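Local coordinates for hypothetical membrane protein (Corynebacterium glutamicum, PDB 6JS9) that binds heme through the N-terminal domain of HtaA and probably passes it along the heme uptake machinery of corynebacteria, at residues S12-F17 against S41-N46; L36-S41 against N69-F74. All blocks are in the same frame, centred on the assembly; numbering follows the deposited sequence.

Interaction 1 (S12-F17 against S41-N46); sequences SLNWGF and SDNGGN
Asn14 sets its side chain over the loop 41-46, its CB lying 3.7 Å from Asn46 O and the two side chains, Asn14 and Asn43, crossing at about a right angle. With CG beside its own backbone N (chi1 -60°), the Asn14 amide is turned back along the strand, where its OD1 takes a hydrogen bond of 2.8 Å from Ser12 OG; the hydroxyl reaches it from outside the carbonyl plane. A short polar residue suits this partly exposed strand end. Further along, Gly16 brings bare backbone up to the loop. Its CA makes a CH-O contact of 3.3 Å with Gly45 O, an approach that the lack of a CB on Gly16 allows. Gly45 has phi at 99°, where a CB would be jammed against the carbonyl O of Gly44. One water ties the two segments, accepting from Gly16 N at 2.8 Å and donating to Asn46 OD1 at 2.7 Å. Trp15 turns away into the interior, where NE1 bonds to Asp174 O. No direct hydrogen bond joins the two segments; they meet by close backbone fit and one bridging water, while backbone pairing takes over from Phe47, the residue after Asn46, which bonds to Trp15.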
# COMPACT_ATOMS: atom_id res chain seq x y z
N SER A 12 -7.52 -11.50 -2.64
CA SER A 12 -6.32 -10.67 -2.54
C SER A 12 -6.66 -9.22 -2.85
O SER A 12 -7.53 -8.92 -3.67
CB SER A 12 -5.22 -11.15 -3.49
OG SER A 12 -5.60 -10.91 -4.84
N LEU A 13 -5.94 -8.32 -2.18
CA LEU A 13 -5.85 -6.94 -2.62
C LEU A 13 -4.73 -6.83 -3.65
O LEU A 13 -3.60 -7.24 -3.38
CB LEU A 13 -5.58 -6.01 -1.43
CG LEU A 13 -5.09 -4.59 -1.73
CD1 LEU A 13 -6.16 -3.80 -2.48
CD2 LEU A 13 -4.72 -3.89 -0.44
N ASN A 14 -5.07 -6.30 -4.82
CA ASN A 14 -4.13 -6.13 -5.92
C ASN A 14 -3.86 -4.63 -6.07
O ASN A 14 -4.77 -3.88 -6.45
CB ASN A 14 -4.69 -6.72 -7.22
CG ASN A 14 -4.98 -8.20 -7.12
OD1 ASN A 14 -4.39 -8.92 -6.31
ND2 ASN A 14 -5.89 -8.66 -7.96
N TRP A 15 -2.64 -4.20 -5.77
CA TRP A 15 -2.31 -2.77 -5.78
C TRP A 15 -0.81 -2.59 -5.78
O TRP A 15 -0.15 -3.00 -4.82
CB TRP A 15 -2.92 -2.08 -4.56
CG TRP A 15 -2.85 -0.58 -4.58
CD1 TRP A 15 -3.40 0.26 -5.50
CD2 TRP A 15 -2.25 0.27 -3.58
NE1 TRP A 15 -3.16 1.58 -5.16
CE2 TRP A 15 -2.47 1.61 -3.98
CE3 TRP A 15 -1.55 0.03 -2.39
CZ2 TRP A 15 -2.00 2.70 -3.24
CZ3 TRP A 15 -1.10 1.11 -1.65
CH2 TRP A 15 -1.31 2.43 -2.08
N GLY A 16 -0.27 -1.94 -6.81
CA GLY A 16 1.16 -1.69 -6.89
C GLY A 16 1.53 -0.26 -6.57
O GLY A 16 2.49 0.27 -7.14
N PHE A 17 0.78 0.37 -5.67
CA PHE A 17 0.98 1.76 -5.25
C PHE A 17 0.75 2.74 -6.40
O PHE A 17 -0.30 3.39 -6.46
CB PHE A 17 2.38 1.96 -4.64
CG PHE A 17 2.68 3.38 -4.21
CD1 PHE A 17 1.87 4.02 -3.29
CD2 PHE A 17 3.77 4.06 -4.73
CE1 PHE A 17 2.13 5.34 -2.89
CE2 PHE A 17 4.06 5.37 -4.33
CZ PHE A 17 3.22 6.01 -3.39
N SER A 41 2.74 -11.11 -3.90
CA SER A 41 3.04 -11.60 -5.23
C SER A 41 3.01 -10.44 -6.22
O SER A 41 2.36 -9.42 -5.98
CB SER A 41 2.04 -12.68 -5.69
OG SER A 41 1.83 -13.67 -4.70
N ASP A 42 3.70 -10.62 -7.35
CA ASP A 42 3.87 -9.52 -8.29
C ASP A 42 2.58 -9.22 -9.05
O ASP A 42 2.20 -8.05 -9.18
CB ASP A 42 5.00 -9.84 -9.26
CG ASP A 42 5.37 -8.65 -10.12
OD1 ASP A 42 4.95 -8.62 -11.30
OD2 ASP A 42 6.05 -7.75 -9.59
N ASN A 43 1.91 -10.25 -9.56
CA ASN A 43 0.63 -10.11 -10.25
C ASN A 43 0.67 -8.98 -11.29
O ASN A 43 -0.27 -8.19 -11.43
CB ASN A 43 -0.52 -9.91 -9.25
CG ASN A 43 -1.89 -9.96 -9.90
OD1 ASN A 43 -2.66 -9.00 -9.82
ND2 ASN A 43 -2.20 -11.08 -10.55
N GLY A 44 1.78 -8.92 -12.03
CA GLY A 44 1.95 -8.01 -13.14
C GLY A 44 2.33 -6.59 -12.78
O GLY A 44 2.22 -5.71 -13.63
N GLY A 45 2.77 -6.35 -11.54
CA GLY A 45 2.97 -5.00 -11.03
C GLY A 45 1.83 -4.52 -10.16
O GLY A 45 1.98 -3.51 -9.46
N ASN A 46 0.70 -5.21 -10.20
CA ASN A 46 -0.42 -4.94 -9.32
C ASN A 46 -0.34 -5.89 -8.13
O ASN A 46 -1.09 -6.87 -8.00
CB ASN A 46 -1.73 -5.08 -10.09
CG ASN A 46 -1.71 -4.28 -11.38
OD1 ASN A 46 -1.48 -3.07 -11.38
ND2 ASN A 46 -1.92 -4.97 -12.50
O HOH W 1 -1.49 -1.41 -9.23

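Interaction 2 (L36-S41 against N69-F74); sequences LGDGAS and NGSVHF
The carboxylate of Asp38 is the flat group that works across this contact: Ser71 OG donates to Asp38 OD1 over 2.9 Å, on the anti side and 28° out of the carboxylate plane. The ring of Phe74 takes Val72 CG1 of its own strand on one face, offset toward the rim, and meets Phe21 edge-to-face. Ser71 OG sits between its backbone N and carbonyl carbon (chi1 64°), which turns the small hydroxyl toward the turn that carries Asp38. Leu36 and Val72 lie side by side as a non-hydrogen-bonded antiparallel pair, their branches meeting at Leu36 CD2 and Val72 CG2, 3.8 Å apart. Branched apolar residues suit that face, where Phe47 packs on both. Gly37 and Ser71 form the adjoining hydrogen-bonded pair, Gly37 N to Ser71 O at 3.1 Å and Ser71 N to Gly37 O at 3.0 Å. Gly37 O also accepts from Ala40 N, at 3.2 Å, and the two donors approach from opposite faces of its plane. Gly70 CA packs 3.9 Å from Ala40 CB, a fit that the lack of a CB on Gly70 allows. Asn69 reaches back to the neighbouring strand, bonding to Arg52 through OD1. Asp38 and Gly39, both with positive phi, occupy the corners of a type I' turn from Gly37 to Ala40, closed by the Ala40 N to Gly37 O bond; it ends strand 33-37, which lies antiparallel to strand 63-79 in the domain's large sheet.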
# COMPACT_ATOMS: atom_id res chain seq x y z
N LEU A 36 9.40 -7.94 -3.10
CA LEU A 36 8.23 -8.32 -2.33
C LEU A 36 8.60 -9.39 -1.31
O LEU A 36 9.43 -10.26 -1.58
CB LEU A 36 7.12 -8.82 -3.24
CG LEU A 36 6.69 -7.86 -4.34
CD1 LEU A 36 5.69 -8.57 -5.24
CD2 LEU A 36 6.10 -6.59 -3.74
N GLY A 37 7.97 -9.33 -0.14
CA GLY A 37 8.19 -10.33 0.88
C GLY A 37 6.90 -10.70 1.59
O GLY A 37 5.83 -10.16 1.31
N ASP A 38 7.03 -11.65 2.52
CA ASP A 38 5.97 -12.02 3.45
C ASP A 38 4.68 -12.45 2.74
O ASP A 38 3.58 -12.24 3.25
CB ASP A 38 5.69 -10.88 4.44
CG ASP A 38 6.94 -10.41 5.15
OD1 ASP A 38 7.74 -9.68 4.53
OD2 ASP A 38 7.16 -10.76 6.32
N GLY A 39 4.80 -13.05 1.56
CA GLY A 39 3.67 -13.61 0.85
C GLY A 39 3.11 -12.77 -0.29
O GLY A 39 2.29 -13.29 -1.06
N ALA A 40 3.52 -11.51 -0.41
CA ALA A 40 3.07 -10.69 -1.53
C ALA A 40 3.57 -11.26 -2.85
O ALA A 40 4.66 -11.83 -2.94
CB ALA A 40 3.56 -9.25 -1.36
N SER A 41 2.74 -11.11 -3.90
CA SER A 41 3.04 -11.60 -5.23
C SER A 41 3.01 -10.44 -6.22
O SER A 41 2.36 -9.42 -5.98
CB SER A 41 2.04 -12.68 -5.69
OG SER A 41 1.83 -13.67 -4.70
N ASN A 69 -1.19 -10.11 4.46
CA ASN A 69 0.20 -10.54 4.41
C ASN A 69 0.92 -9.83 3.28
O ASN A 69 0.37 -9.66 2.19
CB ASN A 69 0.29 -12.05 4.17
CG ASN A 69 -0.16 -12.84 5.36
OD1 ASN A 69 0.34 -12.63 6.48
ND2 ASN A 69 -1.11 -13.74 5.15
N GLY A 70 2.15 -9.43 3.54
CA GLY A 70 3.04 -8.98 2.48
C GLY A 70 3.78 -7.71 2.82
O GLY A 70 3.39 -6.94 3.70
N SER A 71 4.89 -7.48 2.11
CA SER A 71 5.65 -6.24 2.23
C SER A 71 6.22 -5.88 0.86
O SER A 71 6.36 -6.74 -0.01
CB SER A 71 6.78 -6.37 3.25
OG SER A 71 7.72 -7.34 2.83
N VAL A 72 6.54 -4.60 0.69
CA VAL A 72 7.17 -4.09 -0.53
C VAL A 72 8.38 -3.26 -0.13
O VAL A 72 8.25 -2.37 0.71
CB VAL A 72 6.22 -3.20 -1.36
CG1 VAL A 72 6.83 -2.92 -2.73
CG2 VAL A 72 4.83 -3.84 -1.49
N HIS A 73 9.53 -3.54 -0.73
CA HIS A 73 10.77 -2.84 -0.41
C HIS A 73 11.29 -2.11 -1.65
O HIS A 73 11.75 -2.75 -2.61
CB HIS A 73 11.83 -3.82 0.11
CG HIS A 73 13.07 -3.14 0.59
ND1 HIS A 73 14.26 -3.82 0.79
CD2 HIS A 73 13.32 -1.85 0.92
CE1 HIS A 73 15.18 -2.97 1.21
NE2 HIS A 73 14.63 -1.77 1.30
N PHE A 74 11.23 -0.77 -1.63
CA PHE A 74 11.73 0.06 -2.71
C PHE A 74 13.16 0.52 -2.42
O PHE A 74 13.45 1.04 -1.34
CB PHE A 74 10.86 1.31 -2.91
CG PHE A 74 9.40 1.01 -3.16
CD1 PHE A 74 8.97 0.62 -4.41
CD2 PHE A 74 8.48 1.17 -2.14
CE1 PHE A 74 7.61 0.35 -4.64
CE2 PHE A 74 7.12 0.92 -2.37
CZ PHE A 74 6.70 0.51 -3.62

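The two contacts meet at Ser41: the loop that leaves the turn of interaction 2 runs on to form one side of interaction 1, and Asp42 N packs on Leu36 CD1 at 3.6 Å. Both reach the same antiparallel sheet and both are partly buried. Interaction 2 is regular pairing between strands 33-37 and 63-79, with direct backbone bonds, an apolar pair on one face and a polar bond on the other. Interaction 1 sets an irregular loop against the end of strand 11-14 without any direct hydrogen bond, linked by a water and a CH-O contact. Strand 48-58 connects them, since it pairs with both 11-14 and 63-79.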